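Local structure of xylosidase (Xanthomonas axonopodis pv. citri, 6XN2) at residues Ile62-His66 and Met117-Ala122; Trp112-Trp118 and Phe133-Ala138; Thr166-Ala172 and Leu183-Gly187. The protein is a family 43 glycoside hydrolase that binds xylo-oligosaccharides and probably hydrolyses beta-xylosidic linkages in them. All blocks are in the same frame, centred on the assembly; numbering follows the deposited sequence.

Contact 1 (Ile62-His66 and Met117-Ala122); sequences IYPSH and MWAPDA. With XYP (beta-D-xylopyranose), chain E.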
# COMPACT_ATOMS: atom_id res chain seq x y z
N ILE A 62 6.21 9.15 6.70
CA ILE A 62 5.03 8.41 6.28
C ILE A 62 4.35 9.14 5.13
O ILE A 62 4.15 10.36 5.18
CB ILE A 62 4.04 8.21 7.43
CG1 ILE A 62 4.76 7.67 8.67
CG2 ILE A 62 2.90 7.30 7.01
CD1 ILE A 62 3.91 7.69 9.92
N TYR A 63 4.02 8.39 4.08
CA TYR A 63 3.35 8.94 2.91
C TYR A 63 1.99 8.28 2.79
O TYR A 63 1.86 7.19 2.21
CB TYR A 63 4.20 8.73 1.65
CG TYR A 63 5.57 9.36 1.77
CD1 TYR A 63 6.62 8.69 2.40
CD2 TYR A 63 5.83 10.63 1.27
CE1 TYR A 63 7.88 9.27 2.54
CE2 TYR A 63 7.08 11.22 1.40
CZ TYR A 63 8.10 10.54 2.04
OH TYR A 63 9.35 11.12 2.17
N PRO A 64 0.96 8.90 3.38
CA PRO A 64 -0.40 8.36 3.33
C PRO A 64 -1.27 9.09 2.31
O PRO A 64 -0.85 10.11 1.76
CB PRO A 64 -0.90 8.61 4.76
CG PRO A 64 -0.23 9.92 5.13
CD PRO A 64 1.08 10.01 4.34
N SER A 65 -2.46 8.55 2.04
CA SER A 65 -3.50 9.29 1.32
C SER A 65 -4.15 10.28 2.28
O SER A 65 -4.00 10.16 3.49
CB SER A 65 -4.56 8.36 0.75
OG SER A 65 -3.98 7.43 -0.14
N HIS A 66 -4.88 11.24 1.72
CA HIS A 66 -5.56 12.27 2.54
C HIS A 66 -7.05 12.25 2.22
O HIS A 66 -7.42 12.83 1.26
CB HIS A 66 -4.99 13.66 2.28
CG HIS A 66 -5.67 14.70 3.09
ND1 HIS A 66 -5.50 16.03 2.87
CD2 HIS A 66 -6.51 14.62 4.13
CE1 HIS A 66 -6.22 16.71 3.72
NE2 HIS A 66 -6.84 15.88 4.49
N MET A 117 -6.51 11.01 -6.07
CA MET A 117 -5.12 10.81 -5.68
C MET A 117 -5.08 9.76 -4.58
O MET A 117 -5.29 10.06 -3.41
CB MET A 117 -4.52 12.13 -5.22
CG MET A 117 -4.57 13.22 -6.28
SD MET A 117 -3.15 13.09 -7.40
CE MET A 117 -1.96 14.11 -6.55
N TRP A 118 -4.88 8.51 -4.98
CA TRP A 118 -4.92 7.36 -4.08
C TRP A 118 -3.59 6.94 -3.46
O TRP A 118 -2.64 7.63 -3.58
CB TRP A 118 -5.64 6.21 -4.77
CG TRP A 118 -7.14 6.45 -4.90
CD1 TRP A 118 -7.80 7.56 -4.64
CD2 TRP A 118 -8.12 5.50 -5.32
NE1 TRP A 118 -9.14 7.39 -4.85
CE2 TRP A 118 -9.35 6.13 -5.26
CE3 TRP A 118 -8.07 4.17 -5.70
CZ2 TRP A 118 -10.52 5.48 -5.59
CZ3 TRP A 118 -9.22 3.54 -6.03
CH2 TRP A 118 -10.42 4.19 -5.97
N ALA A 119 -3.58 5.81 -2.78
CA ALA A 119 -2.43 5.29 -2.06
C ALA A 119 -1.04 5.47 -2.66
O ALA A 119 -0.70 4.79 -3.53
CB ALA A 119 -2.66 3.84 -1.78
N PRO A 120 -0.23 6.34 -2.07
CA PRO A 120 1.08 6.59 -2.63
C PRO A 120 2.24 5.93 -1.93
O PRO A 120 2.07 5.26 -0.96
CB PRO A 120 1.22 8.08 -2.41
CG PRO A 120 0.59 8.27 -1.11
CD PRO A 120 -0.54 7.30 -1.02
N ASP A 121 3.43 6.14 -2.46
CA ASP A 121 4.63 5.62 -1.82
C ASP A 121 5.80 6.53 -2.19
O ASP A 121 5.65 7.44 -3.01
CB ASP A 121 4.92 4.17 -2.24
CG ASP A 121 5.87 3.47 -1.28
OD1 ASP A 121 6.19 4.05 -0.22
OD2 ASP A 121 6.30 2.33 -1.58
N ALA A 122 6.95 6.30 -1.58
CA ALA A 122 8.10 7.14 -1.85
C ALA A 122 9.36 6.31 -1.96
O ALA A 122 9.41 5.17 -1.50
CB ALA A 122 8.24 8.20 -0.76
O1 XYP E . -9.49 0.81 -2.83
C1 XYP E . -8.73 1.63 -1.96
C2 XYP E . -7.38 1.87 -2.59
C3 XYP E . -6.65 3.02 -1.97
C4 XYP E . -7.57 4.22 -1.87
C5 XYP E . -8.81 3.84 -1.11
O2 XYP E . -6.52 0.74 -2.48
O3 XYP E . -5.62 3.25 -2.89
O4 XYP E . -6.94 5.24 -1.15
O5 XYP E . -9.48 2.80 -1.77
O HOH W 1 -4.71 11.49 -1.05

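Contact 2 (Trp112-Trp118 and Phe133-Ala138); sequences WAQRQMW and FPAKRA. With XYP (beta-D-xylopyranose), chain E.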
# COMPACT_ATOMS: atom_id res chain seq x y z
N TRP A 112 -1.65 15.37 -16.10
CA TRP A 112 -2.28 14.21 -16.72
C TRP A 112 -3.46 13.67 -15.91
O TRP A 112 -4.26 12.89 -16.42
CB TRP A 112 -1.25 13.10 -16.95
CG TRP A 112 -0.67 12.51 -15.70
CD1 TRP A 112 0.49 12.88 -15.07
CD2 TRP A 112 -1.21 11.43 -14.91
NE1 TRP A 112 0.70 12.11 -13.95
CE2 TRP A 112 -0.34 11.22 -13.83
CE3 TRP A 112 -2.36 10.64 -15.02
CZ2 TRP A 112 -0.57 10.24 -12.86
CZ3 TRP A 112 -2.59 9.67 -14.06
CH2 TRP A 112 -1.71 9.48 -13.00
N ALA A 113 -3.56 14.07 -14.65
CA ALA A 113 -4.57 13.50 -13.75
C ALA A 113 -5.74 14.44 -13.53
O ALA A 113 -5.56 15.66 -13.42
CB ALA A 113 -3.94 13.14 -12.42
N GLN A 114 -6.94 13.88 -13.43
CA GLN A 114 -8.12 14.68 -13.13
C GLN A 114 -8.51 14.59 -11.65
O GLN A 114 -8.83 15.59 -11.02
CB GLN A 114 -9.31 14.25 -13.99
CG GLN A 114 -10.52 15.17 -13.85
CD GLN A 114 -11.84 14.47 -14.13
OE1 GLN A 114 -11.97 13.69 -15.08
NE2 GLN A 114 -12.84 14.75 -13.30
N ARG A 115 -8.47 13.38 -11.10
CA ARG A 115 -9.01 13.16 -9.76
C ARG A 115 -8.47 11.90 -9.10
O ARG A 115 -7.71 11.14 -9.69
CB ARG A 115 -10.53 13.10 -9.83
CG ARG A 115 -11.04 11.93 -10.67
CD ARG A 115 -12.52 12.05 -11.00
NE ARG A 115 -13.03 10.79 -11.52
CZ ARG A 115 -13.80 9.96 -10.82
NH1 ARG A 115 -14.16 10.26 -9.58
NH2 ARG A 115 -14.22 8.82 -11.38
N GLN A 116 -8.90 11.70 -7.85
CA GLN A 116 -8.63 10.50 -7.07
C GLN A 116 -7.14 10.21 -6.92
O GLN A 116 -6.58 9.29 -7.53
CB GLN A 116 -9.36 9.31 -7.69
CG GLN A 116 -10.87 9.47 -7.59
CD GLN A 116 -11.63 8.25 -8.06
OE1 GLN A 116 -11.45 7.79 -9.19
NE2 GLN A 116 -12.49 7.72 -7.21
N MET A 117 -6.51 11.01 -6.07
CA MET A 117 -5.12 10.81 -5.68
C MET A 117 -5.08 9.76 -4.58
O MET A 117 -5.29 10.06 -3.41
CB MET A 117 -4.52 12.13 -5.22
CG MET A 117 -4.57 13.22 -6.28
SD MET A 117 -3.15 13.09 -7.40
CE MET A 117 -1.96 14.11 -6.55
N TRP A 118 -4.88 8.51 -4.98
CA TRP A 118 -4.92 7.36 -4.08
C TRP A 118 -3.59 6.94 -3.46
O TRP A 118 -2.64 7.63 -3.58
CB TRP A 118 -5.64 6.21 -4.77
CG TRP A 118 -7.14 6.45 -4.90
CD1 TRP A 118 -7.80 7.56 -4.64
CD2 TRP A 118 -8.12 5.50 -5.32
NE1 TRP A 118 -9.14 7.39 -4.85
CE2 TRP A 118 -9.35 6.13 -5.26
CE3 TRP A 118 -8.07 4.17 -5.70
CZ2 TRP A 118 -10.52 5.48 -5.59
CZ3 TRP A 118 -9.22 3.54 -6.03
CH2 TRP A 118 -10.42 4.19 -5.97
N PHE A 133 2.47 7.90 -7.09
CA PHE A 133 1.05 7.99 -6.75
C PHE A 133 0.15 7.54 -7.88
O PHE A 133 0.44 7.78 -9.06
CB PHE A 133 0.70 9.43 -6.35
CG PHE A 133 0.86 10.42 -7.47
CD1 PHE A 133 2.10 10.95 -7.77
CD2 PHE A 133 -0.23 10.83 -8.22
CE1 PHE A 133 2.26 11.86 -8.80
CE2 PHE A 133 -0.08 11.74 -9.27
CZ PHE A 133 1.17 12.25 -9.55
N PRO A 134 -0.96 6.87 -7.54
CA PRO A 134 -1.98 6.53 -8.52
C PRO A 134 -3.02 7.64 -8.63
O PRO A 134 -3.47 8.20 -7.61
CB PRO A 134 -2.59 5.25 -7.96
CG PRO A 134 -2.52 5.46 -6.46
CD PRO A 134 -1.31 6.35 -6.20
N ALA A 135 -3.39 7.99 -9.85
CA ALA A 135 -4.47 8.95 -10.05
C ALA A 135 -5.22 8.58 -11.31
O ALA A 135 -4.74 7.78 -12.12
CB ALA A 135 -3.92 10.37 -10.13
N LYS A 136 -6.40 9.16 -11.47
CA LYS A 136 -7.28 8.82 -12.57
C LYS A 136 -7.24 9.91 -13.65
O LYS A 136 -7.38 11.09 -13.34
CB LYS A 136 -8.70 8.63 -12.04
CG LYS A 136 -9.66 8.01 -13.03
CD LYS A 136 -10.97 7.63 -12.36
CE LYS A 136 -10.91 6.24 -11.77
NZ LYS A 136 -12.08 6.00 -10.88
N ARG A 137 -7.09 9.49 -14.89
CA ARG A 137 -7.11 10.41 -16.00
C ARG A 137 -8.52 10.88 -16.26
O ARG A 137 -9.47 10.29 -15.80
CB ARG A 137 -6.62 9.74 -17.27
CG ARG A 137 -5.24 9.17 -17.21
CD ARG A 137 -4.69 8.69 -18.53
NE ARG A 137 -5.64 7.94 -19.31
CZ ARG A 137 -5.41 6.75 -19.84
NH1 ARG A 137 -4.28 6.15 -19.63
NH2 ARG A 137 -6.34 6.14 -20.55
N ALA A 138 -8.65 11.93 -17.04
CA ALA A 138 -9.98 12.44 -17.34
C ALA A 138 -10.88 11.36 -17.95
O ALA A 138 -12.09 11.37 -17.74
CB ALA A 138 -9.89 13.63 -18.28
O1 XYP E . -9.49 0.81 -2.83
C1 XYP E . -8.73 1.63 -1.96
C2 XYP E . -7.38 1.87 -2.59
C3 XYP E . -6.65 3.02 -1.97
C4 XYP E . -7.57 4.22 -1.87
C5 XYP E . -8.81 3.84 -1.11
O2 XYP E . -6.52 0.74 -2.48
O3 XYP E . -5.62 3.25 -2.89
O4 XYP E . -6.94 5.24 -1.15
O5 XYP E . -9.48 2.80 -1.77
O HOH W 2 -12.17 10.81 -14.26
O HOH W 3 -15.13 6.65 -10.08

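Contact 3 (Thr166-Ala172 and Leu183-Gly187); sequences TYSIDPA and LYFGG. With XYP (beta-D-xylopyranose), chain E.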
# COMPACT_ATOMS: atom_id res chain seq x y z
N THR A 166 2.60 1.81 -16.70
CA THR A 166 1.83 1.70 -15.51
C THR A 166 0.38 1.87 -15.82
O THR A 166 -0.01 2.40 -16.79
CB THR A 166 2.25 2.64 -14.39
OG1 THR A 166 1.93 3.97 -14.73
CG2 THR A 166 3.69 2.50 -14.12
N TYR A 167 -0.37 1.27 -14.95
CA TYR A 167 -1.80 1.20 -14.95
C TYR A 167 -2.28 0.75 -13.56
O TYR A 167 -1.42 0.58 -12.70
CB TYR A 167 -2.27 0.24 -16.01
CG TYR A 167 -1.61 -1.08 -15.99
CD1 TYR A 167 -0.45 -1.30 -16.65
CD2 TYR A 167 -2.17 -2.13 -15.36
CE1 TYR A 167 0.16 -2.50 -16.65
CE2 TYR A 167 -1.58 -3.34 -15.37
CZ TYR A 167 -0.40 -3.51 -16.03
OH TYR A 167 0.22 -4.69 -16.05
N SER A 168 -3.61 0.80 -13.28
CA SER A 168 -4.16 0.39 -11.99
C SER A 168 -3.59 1.29 -10.88
O SER A 168 -3.20 2.45 -11.14
CB SER A 168 -3.85 -1.10 -11.73
OG SER A 168 -4.66 -1.61 -10.67
N ILE A 169 -3.57 0.81 -9.66
CA ILE A 169 -3.21 1.64 -8.52
C ILE A 169 -2.21 1.09 -7.53
O ILE A 169 -1.52 0.17 -7.82
CB ILE A 169 -4.50 1.87 -7.70
CG1 ILE A 169 -5.15 0.56 -7.35
CG2 ILE A 169 -5.54 2.61 -8.46
CD1 ILE A 169 -6.31 0.68 -6.40
N ASP A 170 -2.10 1.77 -6.39
CA ASP A 170 -1.37 1.27 -5.22
C ASP A 170 0.11 0.95 -5.45
O ASP A 170 0.55 -0.18 -5.19
CB ASP A 170 -2.09 0.04 -4.68
CG ASP A 170 -3.42 0.38 -4.06
OD1 ASP A 170 -3.79 1.59 -4.11
OD2 ASP A 170 -4.10 -0.53 -3.53
N PRO A 171 0.89 1.92 -5.86
CA PRO A 171 2.30 1.60 -6.05
C PRO A 171 3.05 1.37 -4.77
O PRO A 171 2.73 1.94 -3.77
CB PRO A 171 2.85 2.86 -6.66
CG PRO A 171 1.99 3.92 -6.14
CD PRO A 171 0.63 3.33 -6.07
N ALA A 172 4.01 0.48 -4.83
CA ALA A 172 4.95 0.30 -3.72
C ALA A 172 6.35 0.16 -4.31
O ALA A 172 6.57 -0.69 -5.18
CB ALA A 172 4.59 -0.93 -2.89
N LEU A 183 9.24 -1.43 -8.60
CA LEU A 183 7.90 -0.91 -8.43
C LEU A 183 6.88 -2.04 -8.47
O LEU A 183 6.89 -2.86 -9.39
CB LEU A 183 7.58 0.13 -9.52
CG LEU A 183 6.12 0.63 -9.55
CD1 LEU A 183 5.76 1.43 -8.30
CD2 LEU A 183 5.86 1.43 -10.82
N TYR A 184 6.03 -2.09 -7.45
CA TYR A 184 4.92 -3.03 -7.40
C TYR A 184 3.63 -2.25 -7.51
O TYR A 184 3.52 -1.17 -6.93
CB TYR A 184 4.93 -3.83 -6.10
CG TYR A 184 6.16 -4.68 -5.91
CD1 TYR A 184 7.33 -4.14 -5.38
CD2 TYR A 184 6.15 -6.03 -6.25
CE1 TYR A 184 8.47 -4.92 -5.20
CE2 TYR A 184 7.29 -6.82 -6.07
CZ TYR A 184 8.44 -6.26 -5.55
OH TYR A 184 9.56 -7.03 -5.38
N PHE A 185 2.66 -2.78 -8.24
CA PHE A 185 1.37 -2.11 -8.29
C PHE A 185 0.21 -3.05 -8.63
O PHE A 185 0.41 -4.19 -9.04
CB PHE A 185 1.41 -0.93 -9.29
CG PHE A 185 1.78 -1.31 -10.71
CD1 PHE A 185 3.11 -1.41 -11.10
CD2 PHE A 185 0.80 -1.49 -11.67
CE1 PHE A 185 3.46 -1.72 -12.41
CE2 PHE A 185 1.13 -1.80 -12.99
CZ PHE A 185 2.46 -1.92 -13.36
N GLY A 186 -1.00 -2.54 -8.43
CA GLY A 186 -2.20 -3.29 -8.75
C GLY A 186 -3.29 -3.25 -7.71
O GLY A 186 -3.04 -3.19 -6.51
N GLY A 187 -4.52 -3.27 -8.19
CA GLY A 187 -5.67 -3.40 -7.33
C GLY A 187 -6.83 -3.79 -8.22
O GLY A 187 -7.00 -3.19 -9.28
O1 XYP E . -9.49 0.81 -2.83
C1 XYP E . -8.73 1.63 -1.96
C2 XYP E . -7.38 1.87 -2.59
C3 XYP E . -6.65 3.02 -1.97
C4 XYP E . -7.57 4.22 -1.87
C5 XYP E . -8.81 3.84 -1.11
O2 XYP E . -6.52 0.74 -2.48
O3 XYP E . -5.62 3.25 -2.89
O4 XYP E . -6.94 5.24 -1.15
O5 XYP E . -9.48 2.80 -1.77

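Contact 1 (Ile62-His66 and Met117-Ala122)
Y63 and S65, on strand 59-67 of one sheet of the family 43 beta-propeller, face A119 and P120, in the loop leading into strand 121-125, and A122 at the start of that strand, which edges the next sheet, beside the xylose pocket. The two segments run nearly antiparallel, yet no direct hydrogen bond joins them. At one end the methyl of A122 sits over the centre of the Y63 ring, 3.5 Å from CE1, a CH-pi contact with the methyl 11° off the ring normal. Y63 holds CG beside its backbone N (chi1 -58°), which places the ring beside A122, while its hydroxyl reaches the carbonyl of P152. In the middle, P120 wedges its ring against the strand, with CG 3.7 Å from the carbonyl O of Y63 and CD 3.6 Å from S65 OG. S65 OG also lies near A119 N, but the angle is poor and the hydroxyl bonds instead to D50. The N-H of A119 is turned to the sugar, 3.3 Å from O3 of the xylose, and the neighbouring W118 lays one face beneath the same ring, off-centre, with CD2 3.7 Å from xylose C4. Further along, a water spans the gap, accepting from H66 N and donating to M117 O, each bond 2.8 Å long. Strand 59-67 lies between strands 47-56 and 85-91 in its own sheet, and D50 on 47-56 adds a further hydrogen bond to the sugar. The start of strand 121-125 and the residue before it are tied to strand 47-56 by D121 with H54 and P120 with S52.

Contact 2 (Trp112-Trp118 and Phe133-Ala138)
K136 carries the main polar contacts with 112-118, through both backbone and side chain. Its carbonyl O receives the N-H of Q114 at 2.8 Å, in the carbonyl plane, and a weak second bond from the N-H of R115; its own N-H returns to R115 O at 3.0 Å. Two residues, Q114 and R115, thus stand opposite one. The lysine side chain runs alongside that of Q116 and brings NZ in the amide plane to OE1; the 2.5 Å between K136 NZ and Q116 OE1 is unusually short, and its exact length is doubtful. A bend at its third torsion (chi3 -87°) brings the ammonium there. Q116 OE1 lies over the centre of the R115 guanidinium, and its partial negative charge may offset in part the closeness of the like-charged R115 NH2 and K136 NZ, which one water also joins, weakly on the lysine side. A second water links R115 NE, Q114 OE1 and R137 O. On the other side the contact is apolar. The A135 methyl packs against A113 CB at 3.6 Å and W112 CH2 at 3.7 Å, and M117, folded twice along its chain, sets SD obliquely against F133, 3.8 Å from CD2, a Met-aromatic contact. Farther on, W118 N donates to P134 O at 3.0 Å and its CB rests on P134 CG. F81 O takes both W118 NE1 and Q116 NE2, and L105 backs M117 and F133. The pattern of Q114 and R115 against K136 is a classic beta bulge, here joining the loop that carries W118 into the pocket to strand 128-136 of the propeller.

Contact 3 (Thr166-Ala172 and Leu183-Gly187)
A172 and Y184 form an antiparallel hydrogen-bonded pair, N to O in both directions at 2.7 Å. Beyond this pair, three residues back from A172, I169 O accepts a hydrogen bond from G186 N at 2.8 Å, and S168 OG accepts from G187 N while also bonding G191. Between these ties D170 turns its carboxylate away from 183-187 to the xylose, one oxygen per hydroxyl: OD1 takes O3 at 2.8 Å and OD2 takes O2 at 2.9 Å. The two bonds, with a weak one from G258 N to OD2, restrict rotation of the carboxylate. The side chain of I169 lies across G187, CG1 being 4.0 Å from its N, and its CD1 touches the sugar near O2. Packing continues away from the pocket. F185 sets CE2 over the centre of the Y167 ring face, an edge-to-face pair with planes at 87°; CG of F185 lies between backbone N and carbonyl carbon (chi1 59°), sending the ring toward Y167. CD2 of the same ring abuts Y167 O, a buried carbonyl with no partner in the model. P171 CB meets L183 CD1 at 3.6 Å. Y196 stacks on Y167, and I144 of the neighbouring sheet supports P171 and F185. Pinned to strand 181-185 and the two glycines after it, the loop presents D170 to the xylose in the central pocket, as family 43 propellers do with their active-site acids.

The three contacts lie about 12 to 13 Å apart between centres and all reach the same xylose. Contacts 1 and 2 interlock along the chain: 62-66 comes first, then 112-118 running on into 117-122 with M117 and W118 shared, then 133-138. Contact 3 follows in series. Contact 1 faces one four-stranded sheet against the next, contact 2 holds the loop 112-118 against strand 128-136 of that second sheet, in which strands 121-125 and 128-136 are neighbours, and contact 3 opens the following sheet. P134 and P171 pack together where 2 meets 3, while A119 touches D170 where 1 meets 3. Loops leading into successive propeller sheets bring W118, A119 and D170 together around one sugar.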